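Local coordinates for odorant binding protein (AGAP010409-PA) (Anopheles gambiae, PDB 3L4L) that probably binds small odorants and is seen here with benzaldehyde bound, at residues S6-C11 and R43-E48; V58-N63 and K80-L85; E86-E91 and A100-Q105. One frame throughout, in Å; residues are numbered along the deposited sequence.

Interaction 1: residues S6-C11 and R43-E48. With HBX (benzaldehyde), chain B.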
loop_
_atom_site.group_PDB
_atom_site.type_symbol
_atom_site.label_atom_id
_atom_site.label_comp_id
_atom_site.label_asym_id
_atom_site.label_seq_id
_atom_site.Cartn_x
_atom_site.Cartn_y
_atom_site.Cartn_z
ATOM N N SER A 6 7.709 -8.047 -11.720
ATOM C CA SER A 6 6.867 -9.242 -11.702
ATOM C C SER A 6 5.512 -8.965 -11.069
ATOM O O SER A 6 4.475 -9.216 -11.678
ATOM C CB SER A 6 7.561 -10.381 -10.952
ATOM O OG SER A 6 6.819 -11.587 -11.060
ATOM N N VAL A 7 5.526 -8.456 -9.840
ATOM C CA VAL A 7 4.288 -8.163 -9.128
ATOM C C VAL A 7 3.478 -7.071 -9.826
ATOM O O VAL A 7 2.252 -7.125 -9.837
ATOM C CB VAL A 7 4.550 -7.796 -7.654
ATOM C CG1 VAL A 7 3.313 -7.187 -7.020
ATOM C CG2 VAL A 7 5.003 -9.028 -6.871
ATOM N N ILE A 8 4.150 -6.095 -10.429
ATOM C CA ILE A 8 3.435 -5.058 -11.180
ATOM C C ILE A 8 2.718 -5.639 -12.401
ATOM O O ILE A 8 1.547 -5.341 -12.655
ATOM C CB ILE A 8 4.370 -3.924 -11.646
ATOM C CG1 ILE A 8 4.845 -3.091 -10.454
ATOM C CG2 ILE A 8 3.674 -3.047 -12.678
ATOM C CD1 ILE A 8 3.748 -2.398 -9.709
ATOM N N GLU A 9 3.422 -6.466 -13.164
ATOM C CA GLU A 9 2.815 -7.091 -14.328
ATOM C C GLU A 9 1.643 -7.984 -13.926
ATOM O O GLU A 9 0.568 -7.944 -14.538
ATOM C CB GLU A 9 3.862 -7.878 -15.116
ATOM C CG GLU A 9 5.003 -7.002 -15.626
ATOM C CD GLU A 9 4.509 -5.833 -16.455
ATOM O OE1 GLU A 9 4.835 -4.674 -16.114
ATOM O OE2 GLU A 9 3.780 -6.070 -17.439
ATOM N N SER A 10 1.838 -8.787 -12.886
ATOM C CA SER A 10 0.788 -9.711 -12.475
ATOM C C SER A 10 -0.431 -8.967 -11.950
ATOM O O SER A 10 -1.569 -9.323 -12.256
ATOM C CB SER A 10 1.320 -10.707 -11.447
ATOM O OG SER A 10 2.252 -11.567 -12.077
ATOM N N CYS A 11 -0.195 -7.921 -11.169
ATOM C CA CYS A 11 -1.303 -7.163 -10.621
ATOM C C CYS A 11 -2.051 -6.397 -11.720
ATOM O O CYS A 11 -3.264 -6.211 -11.634
ATOM C CB CYS A 11 -0.841 -6.250 -9.480
ATOM S SG CYS A 11 -0.658 -7.146 -7.898
ATOM N N ARG A 43 -4.160 -2.310 -3.850
ATOM C CA ARG A 43 -4.498 -3.458 -3.005
ATOM C C ARG A 43 -3.761 -4.724 -3.445
ATOM O O ARG A 43 -3.198 -5.449 -2.623
ATOM C CB ARG A 43 -6.001 -3.718 -3.034
ATOM C CG ARG A 43 -6.395 -5.008 -2.346
ATOM C CD ARG A 43 -7.897 -5.163 -2.247
ATOM N NE ARG A 43 -8.245 -6.453 -1.657
ATOM C CZ ARG A 43 -8.461 -7.562 -2.358
ATOM N NH1 ARG A 43 -8.390 -7.540 -3.685
ATOM N NH2 ARG A 43 -8.761 -8.690 -1.734
ATOM N N CYS A 44 -3.780 -4.996 -4.744
ATOM C CA CYS A 44 -3.123 -6.186 -5.280
ATOM C C CYS A 44 -1.631 -6.214 -4.946
ATOM O O CYS A 44 -1.109 -7.250 -4.543
ATOM C CB CYS A 44 -3.332 -6.291 -6.792
ATOM S SG CYS A 44 -2.561 -7.757 -7.542
ATOM N N ILE A 45 -0.952 -5.082 -5.114
ATOM C CA ILE A 45 0.484 -5.000 -4.821
ATOM C C ILE A 45 0.737 -5.187 -3.328
ATOM O O ILE A 45 1.697 -5.844 -2.928
ATOM C CB ILE A 45 1.079 -3.627 -5.213
ATOM C CG1 ILE A 45 0.924 -3.347 -6.715
ATOM C CG2 ILE A 45 2.546 -3.543 -4.788
ATOM C CD1 ILE A 45 1.695 -4.280 -7.607
ATOM N N GLY A 46 -0.111 -4.582 -2.502
ATOM C CA GLY A 46 0.013 -4.723 -1.062
ATOM C C GLY A 46 -0.135 -6.171 -0.618
ATOM O O GLY A 46 0.621 -6.660 0.209
ATOM N N LEU A 47 -1.119 -6.857 -1.179
ATOM C CA LEU A 47 -1.351 -8.257 -0.849
ATOM C C LEU A 47 -0.203 -9.140 -1.317
ATOM O O LEU A 47 0.251 -10.012 -0.576
ATOM C CB LEU A 47 -2.672 -8.749 -1.456
ATOM C CG LEU A 47 -3.966 -8.116 -0.940
ATOM C CD1 LEU A 47 -5.166 -8.753 -1.622
ATOM C CD2 LEU A 47 -4.089 -8.237 0.577
ATOM N N GLU A 48 0.273 -8.907 -2.539
ATOM C CA GLU A 48 1.306 -9.765 -3.132
ATOM C C GLU A 48 2.636 -9.614 -2.414
ATOM O O GLU A 48 3.353 -10.593 -2.210
ATOM C CB GLU A 48 1.493 -9.469 -4.623
ATOM C CG GLU A 48 0.343 -9.916 -5.506
ATOM C CD GLU A 48 0.296 -11.431 -5.713
ATOM O OE1 GLU A 48 1.235 -12.142 -5.291
ATOM O OE2 GLU A 48 -0.691 -11.906 -6.309
HETATM C "C1'" HBX B . -2.538 -1.318 0.374
HETATM O "O1'" HBX B . -2.595 -2.160 -0.510
HETATM C C1 HBX B . -1.211 -0.949 0.899
HETATM C C2 HBX B . -1.087 -0.344 2.148
HETATM C C3 HBX B . 0.177 -0.021 2.625
HETATM C C4 HBX B . 1.297 -0.306 1.859
HETATM C C5 HBX B . 1.174 -0.912 0.614
HETATM C C6 HBX B . -0.085 -1.234 0.133
#
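Cys-11 and Cys-44 bring the two helical segments closest together, their CA atoms 5.7 Å apart, while the short axes of 6-11 and 43-48 approach to 9.5 Å and run at 132°, nearer antiparallel than parallel. The link is the first-to-third-cysteine disulfide of the six-cysteine, all-helical PBP/GOBP fold, and it staples helix 5-14 to helix 36-48. Its SG-SG torsion of -82° lies close to the relaxed value of a disulfide. The two ends reach it differently: at Cys-44 the sulfur stands anti to the backbone N (chi1 -179°), whereas at Cys-11 it lies beside its own backbone N.

On one flank of this bond Ile-45 supplies the apolar wedge. Its CD1 meets Val-7 CG1 at 3.4 Å and Ile-8 CD1 at 3.5 Å, both tighter than ordinary methyl contacts, and also rests on Cys-11 CB at 3.7 Å. Ile-8 points its CB away from 43-48 and comes back through its terminal methyl; Phe-41 backs both Ile-8 and Cys-11. Toward the solvent side, the aliphatic part of Glu-48 crosses Val-7 at a slant, CB against CG1, and its CG packs on Cys-11 SG at 3.8 Å. The same turn of helix 36-48 has another face directed at benzaldehyde: Gly-46 CA comes within 3.7 Å of ring atom C6, and Arg-43 CA lies 3.4 Å from the aldehyde O1'.

Interaction 2: residues V58-N63 and K80-L85. With HBX (benzaldehyde), chain B.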
loop_
_atom_site.group_PDB
_atom_site.type_symbol
_atom_site.label_atom_id
_atom_site.label_comp_id
_atom_site.label_asym_id
_atom_site.label_seq_id
_atom_site.Cartn_x
_atom_site.Cartn_y
_atom_site.Cartn_z
ATOM N N VAL A 58 -2.150 -2.864 7.655
ATOM C CA VAL A 58 -0.792 -2.666 7.163
ATOM C C VAL A 58 0.241 -3.352 8.061
ATOM O O VAL A 58 0.176 -3.241 9.282
ATOM C CB VAL A 58 -0.484 -1.153 7.043
ATOM C CG1 VAL A 58 0.976 -0.909 6.642
ATOM C CG2 VAL A 58 -1.449 -0.493 6.040
ATOM N N ASP A 59 1.181 -4.082 7.462
ATOM C CA ASP A 59 2.303 -4.625 8.226
ATOM C C ASP A 59 3.401 -3.578 8.261
ATOM O O ASP A 59 4.129 -3.380 7.283
ATOM C CB ASP A 59 2.830 -5.940 7.631
ATOM C CG ASP A 59 4.036 -6.485 8.397
ATOM O OD1 ASP A 59 4.460 -5.843 9.376
ATOM O OD2 ASP A 59 4.558 -7.559 8.027
ATOM N N LEU A 60 3.514 -2.898 9.394
ATOM C CA LEU A 60 4.358 -1.723 9.464
ATOM C C LEU A 60 5.839 -2.078 9.447
ATOM O O LEU A 60 6.649 -1.318 8.917
ATOM C CB LEU A 60 3.981 -0.856 10.672
ATOM C CG LEU A 60 2.582 -0.230 10.588
ATOM C CD1 LEU A 60 2.178 0.410 11.919
ATOM C CD2 LEU A 60 2.528 0.796 9.477
ATOM N N GLN A 61 6.194 -3.232 10.012
ATOM C CA GLN A 61 7.574 -3.713 9.930
ATOM C C GLN A 61 7.952 -4.041 8.482
ATOM O O GLN A 61 9.021 -3.652 8.012
ATOM C CB GLN A 61 7.804 -4.935 10.829
ATOM C CG GLN A 61 9.224 -5.510 10.733
ATOM C CD GLN A 61 10.283 -4.544 11.237
ATOM O OE1 GLN A 61 10.045 -3.788 12.179
ATOM N NE2 GLN A 61 11.457 -4.556 10.605
ATOM N N ALA A 62 7.080 -4.761 7.779
ATOM C CA ALA A 62 7.322 -5.080 6.372
ATOM C C ALA A 62 7.482 -3.826 5.511
ATOM O O ALA A 62 8.329 -3.779 4.624
ATOM C CB ALA A 62 6.225 -5.962 5.821
ATOM N N ASN A 63 6.672 -2.805 5.768
ATOM C CA ASN A 63 6.834 -1.549 5.044
ATOM C C ASN A 63 8.130 -0.824 5.438
ATOM O O ASN A 63 8.825 -0.270 4.589
ATOM C CB ASN A 63 5.597 -0.656 5.215
ATOM C CG ASN A 63 4.433 -1.115 4.359
ATOM O OD1 ASN A 63 4.317 -0.730 3.195
ATOM N ND2 ASN A 63 3.572 -1.948 4.923
ATOM N N LYS A 80 3.222 6.657 14.594
ATOM C CA LYS A 80 2.600 7.629 13.706
ATOM C C LYS A 80 1.692 6.940 12.684
ATOM O O LYS A 80 0.577 7.393 12.424
ATOM C CB LYS A 80 3.642 8.530 13.038
ATOM C CG LYS A 80 4.401 7.920 11.886
ATOM C CD LYS A 80 5.400 8.934 11.320
ATOM C CE LYS A 80 4.701 10.216 10.881
ATOM N NZ LYS A 80 5.635 11.389 10.739
ATOM N N HIS A 81 2.143 5.818 12.133
ATOM C CA HIS A 81 1.340 5.131 11.125
ATOM C C HIS A 81 0.142 4.404 11.710
ATOM O O HIS A 81 -0.930 4.438 11.128
ATOM C CB HIS A 81 2.203 4.217 10.255
ATOM C CG HIS A 81 3.104 4.977 9.341
ATOM N ND1 HIS A 81 2.621 5.794 8.343
ATOM C CD2 HIS A 81 4.449 5.109 9.317
ATOM C CE1 HIS A 81 3.633 6.365 7.717
ATOM N NE2 HIS A 81 4.754 5.964 8.286
ATOM N N ARG A 82 0.325 3.754 12.857
ATOM C CA ARG A 82 -0.800 3.178 13.585
ATOM C C ARG A 82 -1.896 4.218 13.800
ATOM O O ARG A 82 -3.068 3.935 13.567
ATOM C CB ARG A 82 -0.357 2.598 14.932
ATOM C CG ARG A 82 0.409 1.289 14.792
ATOM C CD ARG A 82 0.314 0.402 16.035
ATOM N NE ARG A 82 0.678 -0.979 15.706
ATOM C CZ ARG A 82 1.128 -1.873 16.580
ATOM N NH1 ARG A 82 1.283 -1.539 17.853
ATOM N NH2 ARG A 82 1.431 -3.101 16.176
ATOM N N ALA A 83 -1.509 5.414 14.242
ATOM C CA ALA A 83 -2.455 6.517 14.432
ATOM C C ALA A 83 -3.090 7.006 13.124
ATOM O O ALA A 83 -4.304 7.227 13.046
ATOM C CB ALA A 83 -1.770 7.687 15.157
ATOM N N CYS A 84 -2.271 7.200 12.106
ATOM C CA CYS A 84 -2.805 7.596 10.814
ATOM C C CYS A 84 -3.858 6.582 10.350
ATOM O O CYS A 84 -4.958 6.948 9.934
ATOM C CB CYS A 84 -1.684 7.719 9.789
ATOM S SG CYS A 84 -2.245 8.175 8.142
ATOM N N LEU A 85 -3.516 5.301 10.436
ATOM C CA LEU A 85 -4.406 4.241 9.991
ATOM C C LEU A 85 -5.672 4.133 10.835
ATOM O O LEU A 85 -6.757 3.914 10.311
ATOM C CB LEU A 85 -3.652 2.904 9.950
ATOM C CG LEU A 85 -2.557 2.859 8.880
ATOM C CD1 LEU A 85 -1.563 1.716 9.138
ATOM C CD2 LEU A 85 -3.170 2.729 7.490
HETATM C "C1'" HBX B . -2.538 -1.318 0.374
HETATM O "O1'" HBX B . -2.595 -2.160 -0.510
HETATM C C1 HBX B . -1.211 -0.949 0.899
HETATM C C2 HBX B . -1.087 -0.344 2.148
HETATM C C3 HBX B . 0.177 -0.021 2.625
HETATM C C4 HBX B . 1.297 -0.306 1.859
HETATM C C5 HBX B . 1.174 -0.912 0.614
HETATM C C6 HBX B . -0.085 -1.234 0.133
#
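Between Val-58 and Leu-60, the residues of 58-63 that pack on 80-85, the carbonyl O of Asp-59 is gripped twice by Asn-63. The side-chain ND2 donates over 2.8 Å (N-H...O angle 157°), arriving from above the carbonyl plane, about 50° out of it, while the backbone N of Asn-63 makes the helical bond to the same Asp-59 O at 3.0 Å. The amide of Asn-63 is further fixed by Leu-51 O, to which ND2 also donates, and by Tyr-111 OH at OD1. Held this way, it presents OD1 to benzaldehyde C4 at 3.3 Å. Asp-59 is at the same time the N-cap of helix 60-66, its OD1 taking weak bonds from Gln-61 N and Ala-62 N.

In this odorant-binding fold the contact sets helix 60-66 and the strand before it, whose Asn-63 and Val-58 touch the ligand, against helix 75-86, itself tied to Cys-106 through the Cys-84 disulfide. The packing is apolar. Leu-60 straddles two neighbouring residues with its forked end, CD2 on His-81 CB at 3.5 Å and CD1 on the aliphatic Arg-82 CG. Beyond its CB, the His-81 ring meets Phe-77 edge-to-face. Val-58 crosses Leu-85 at about a right angle, Leu-85 CD1 sitting 3.7 Å from Val-58 CB. At chi1 175° CG2 of Val-58 lies beside the backbone N, where it touches Leu-85 CD1 and comes to 3.8 Å from benzaldehyde C3.

Interaction 3: residues E86-E91 and A100-Q105. With HBX (benzaldehyde), chain B.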
loop_
_atom_site.group_PDB
_atom_site.type_symbol
_atom_site.label_atom_id
_atom_site.label_comp_id
_atom_site.label_asym_id
_atom_site.label_seq_id
_atom_site.Cartn_x
_atom_site.Cartn_y
_atom_site.Cartn_z
ATOM N N GLU A 86 -5.544 4.294 12.144
ATOM C CA GLU A 86 -6.728 4.259 12.986
ATOM C C GLU A 86 -7.668 5.384 12.593
ATOM O O GLU A 86 -8.881 5.206 12.597
ATOM C CB GLU A 86 -6.361 4.338 14.473
ATOM C CG GLU A 86 -5.723 3.059 15.002
ATOM C CD GLU A 86 -5.116 3.213 16.389
ATOM O OE1 GLU A 86 -5.545 4.121 17.134
ATOM O OE2 GLU A 86 -4.211 2.416 16.730
ATOM N N ALA A 87 -7.096 6.523 12.209
ATOM C CA ALA A 87 -7.870 7.705 11.821
ATOM C C ALA A 87 -8.607 7.527 10.487
ATOM O O ALA A 87 -9.486 8.318 10.151
ATOM C CB ALA A 87 -6.973 8.924 11.750
ATOM N N LYS A 88 -8.244 6.500 9.724
ATOM C CA LYS A 88 -8.916 6.238 8.450
ATOM C C LYS A 88 -10.141 5.345 8.600
ATOM O O LYS A 88 -10.889 5.153 7.644
ATOM C CB LYS A 88 -7.956 5.605 7.452
ATOM C CG LYS A 88 -6.633 6.294 7.401
ATOM C CD LYS A 88 -6.153 6.429 6.002
ATOM C CE LYS A 88 -6.515 7.778 5.447
ATOM N NZ LYS A 88 -5.474 8.136 4.467
ATOM N N ASN A 89 -10.332 4.785 9.789
ATOM C CA ASN A 89 -11.531 4.004 10.068
ATOM C C ASN A 89 -11.739 2.935 8.990
ATOM O O ASN A 89 -12.833 2.770 8.444
ATOM C CB ASN A 89 -12.733 4.941 10.142
ATOM C CG ASN A 89 -12.484 6.132 11.056
ATOM O OD1 ASN A 89 -12.231 5.969 12.249
ATOM N ND2 ASN A 89 -12.559 7.340 10.496
ATOM N N LEU A 90 -10.663 2.220 8.689
ATOM C CA LEU A 90 -10.631 1.282 7.575
ATOM C C LEU A 90 -11.720 0.223 7.650
ATOM O O LEU A 90 -12.243 -0.205 6.626
ATOM C CB LEU A 90 -9.265 0.589 7.509
ATOM C CG LEU A 90 -8.051 1.505 7.360
ATOM C CD1 LEU A 90 -6.777 0.688 7.489
ATOM C CD2 LEU A 90 -8.101 2.258 6.033
ATOM N N GLU A 91 -12.043 -0.211 8.861
ATOM C CA GLU A 91 -13.036 -1.254 9.083
ATOM C C GLU A 91 -14.433 -0.805 8.667
ATOM O O GLU A 91 -15.359 -1.608 8.608
ATOM C CB GLU A 91 -13.043 -1.675 10.558
ATOM C CG GLU A 91 -13.752 -0.698 11.494
ATOM C CD GLU A 91 -12.884 0.480 11.929
ATOM O OE1 GLU A 91 -13.391 1.334 12.688
ATOM O OE2 GLU A 91 -11.704 0.556 11.522
ATOM N N ALA A 100 -7.901 -0.453 0.970
ATOM C CA ALA A 100 -6.464 -0.646 0.808
ATOM C C ALA A 100 -5.805 0.655 0.372
ATOM O O ALA A 100 -4.758 1.040 0.888
ATOM C CB ALA A 100 -6.179 -1.758 -0.197
ATOM N N TYR A 101 -6.424 1.342 -0.580
ATOM C CA TYR A 101 -5.865 2.600 -1.068
ATOM C C TYR A 101 -5.833 3.663 0.030
ATOM O O TYR A 101 -4.864 4.412 0.169
ATOM C CB TYR A 101 -6.671 3.092 -2.265
ATOM C CG TYR A 101 -6.100 4.304 -2.943
ATOM C CD1 TYR A 101 -6.594 5.574 -2.664
ATOM C CD2 TYR A 101 -5.078 4.184 -3.880
ATOM C CE1 TYR A 101 -6.089 6.685 -3.297
ATOM C CE2 TYR A 101 -4.566 5.291 -4.520
ATOM C CZ TYR A 101 -5.077 6.543 -4.221
ATOM O OH TYR A 101 -4.573 7.660 -4.848
ATOM N N SER A 102 -6.891 3.714 0.829
ATOM C CA SER A 102 -6.932 4.643 1.944
ATOM C C SER A 102 -5.803 4.364 2.942
ATOM O O SER A 102 -5.152 5.291 3.427
ATOM C CB SER A 102 -8.304 4.612 2.624
ATOM O OG SER A 102 -8.321 5.472 3.749
ATOM N N ALA A 103 -5.549 3.089 3.221
ATOM C CA ALA A 103 -4.479 2.712 4.147
ATOM C C ALA A 103 -3.124 3.091 3.558
ATOM O O ALA A 103 -2.238 3.576 4.262
ATOM C CB ALA A 103 -4.527 1.216 4.441
ATOM N N PHE A 104 -2.975 2.858 2.260
ATOM C CA PHE A 104 -1.755 3.202 1.549
ATOM C C PHE A 104 -1.449 4.693 1.650
ATOM O O PHE A 104 -0.290 5.093 1.669
ATOM C CB PHE A 104 -1.857 2.802 0.075
ATOM C CG PHE A 104 -0.697 3.287 -0.754
ATOM C CD1 PHE A 104 -0.854 4.337 -1.646
ATOM C CD2 PHE A 104 0.558 2.707 -0.620
ATOM C CE1 PHE A 104 0.219 4.802 -2.399
ATOM C CE2 PHE A 104 1.638 3.162 -1.371
ATOM C CZ PHE A 104 1.468 4.212 -2.260
ATOM N N GLN A 105 -2.489 5.516 1.702
ATOM C CA GLN A 105 -2.280 6.962 1.755
ATOM C C GLN A 105 -1.479 7.371 2.993
ATOM O O GLN A 105 -0.800 8.399 2.994
ATOM C CB GLN A 105 -3.605 7.720 1.623
ATOM C CG GLN A 105 -4.265 7.519 0.250
ATOM C CD GLN A 105 -3.372 7.956 -0.901
ATOM O OE1 GLN A 105 -3.338 7.321 -1.959
ATOM N NE2 GLN A 105 -2.637 9.042 -0.699
HETATM C "C1'" HBX B . -2.538 -1.318 0.374
HETATM O "O1'" HBX B . -2.595 -2.160 -0.510
HETATM C C1 HBX B . -1.211 -0.949 0.899
HETATM C C2 HBX B . -1.087 -0.344 2.148
HETATM C C3 HBX B . 0.177 -0.021 2.625
HETATM C C4 HBX B . 1.297 -0.306 1.859
HETATM C C5 HBX B . 1.174 -0.912 0.614
HETATM C C6 HBX B . -0.085 -1.234 0.133
#
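Lys-88 and Leu-90 reach across to helix 96-105 side by side, one with a charged end and the other with a forked apolar one. The lysine chain bends at chi2 and chi3, both away from staggered values, and this kinked course carries it alongside Ser-102, its CE 3.4 Å from Ser-102 OG. NZ then donates to the backbone Ser-102 O over 3.0 Å, with a C=O...N angle of 141° and a tilt of 23° from the carbonyl plane, and lies beside Gln-105 CB. Leu-90 meets the neighbouring Ala-103: CD1 lies 3.8 Å from its CB, and CD2 rests near the Ser-102 hydroxyl. Leu-85 backs both Leu-90 and Ala-103.

The chain reaches these positions by leaving helix 75-86 through a type I turn, Glu-86 to Asn-89, with Asn-89 at positive phi. The flank of 100-105 that faces away from this loop lines the benzaldehyde site. Ala-100 O lies 3.3 Å from C1' of benzaldehyde, and the Phe-104 ring turns its edge to the ligand, CD2 standing 4.0 Å from C4 in the ring plane, while Phe-104 CB touches C2.

The ammonium of Lys-88 would be expected to polarise the Ser-102 carbonyl it bonds, while the aliphatic chain leading to it lies against Ser-102 OG, so one residue meets the helix through both charge and carbon.

Overall arrangement
From the N terminus, interaction 1 closes the first loop, joining helix 5-14 to helix 36-48 across 31 residues that include helix 21-28. Interaction 2 then closes a shorter loop, from the strand at 57-58 and helix 60-66 to helix 75-86, and interaction 3 the shortest, folding the turn after helix 75-86 onto helix 96-105. The three follow in series, without nesting or crossing. Interactions 2 and 3 adjoin, with centres 10 Å apart and Leu-85 and Val-58 packing on Ala-103. Interaction 1 lies beyond the chain's centre, its own centre about 19 Å from the centres of both others, yet Arg-43 CB meets Ala-100 CB. All three touch the benzaldehyde, which lies among them.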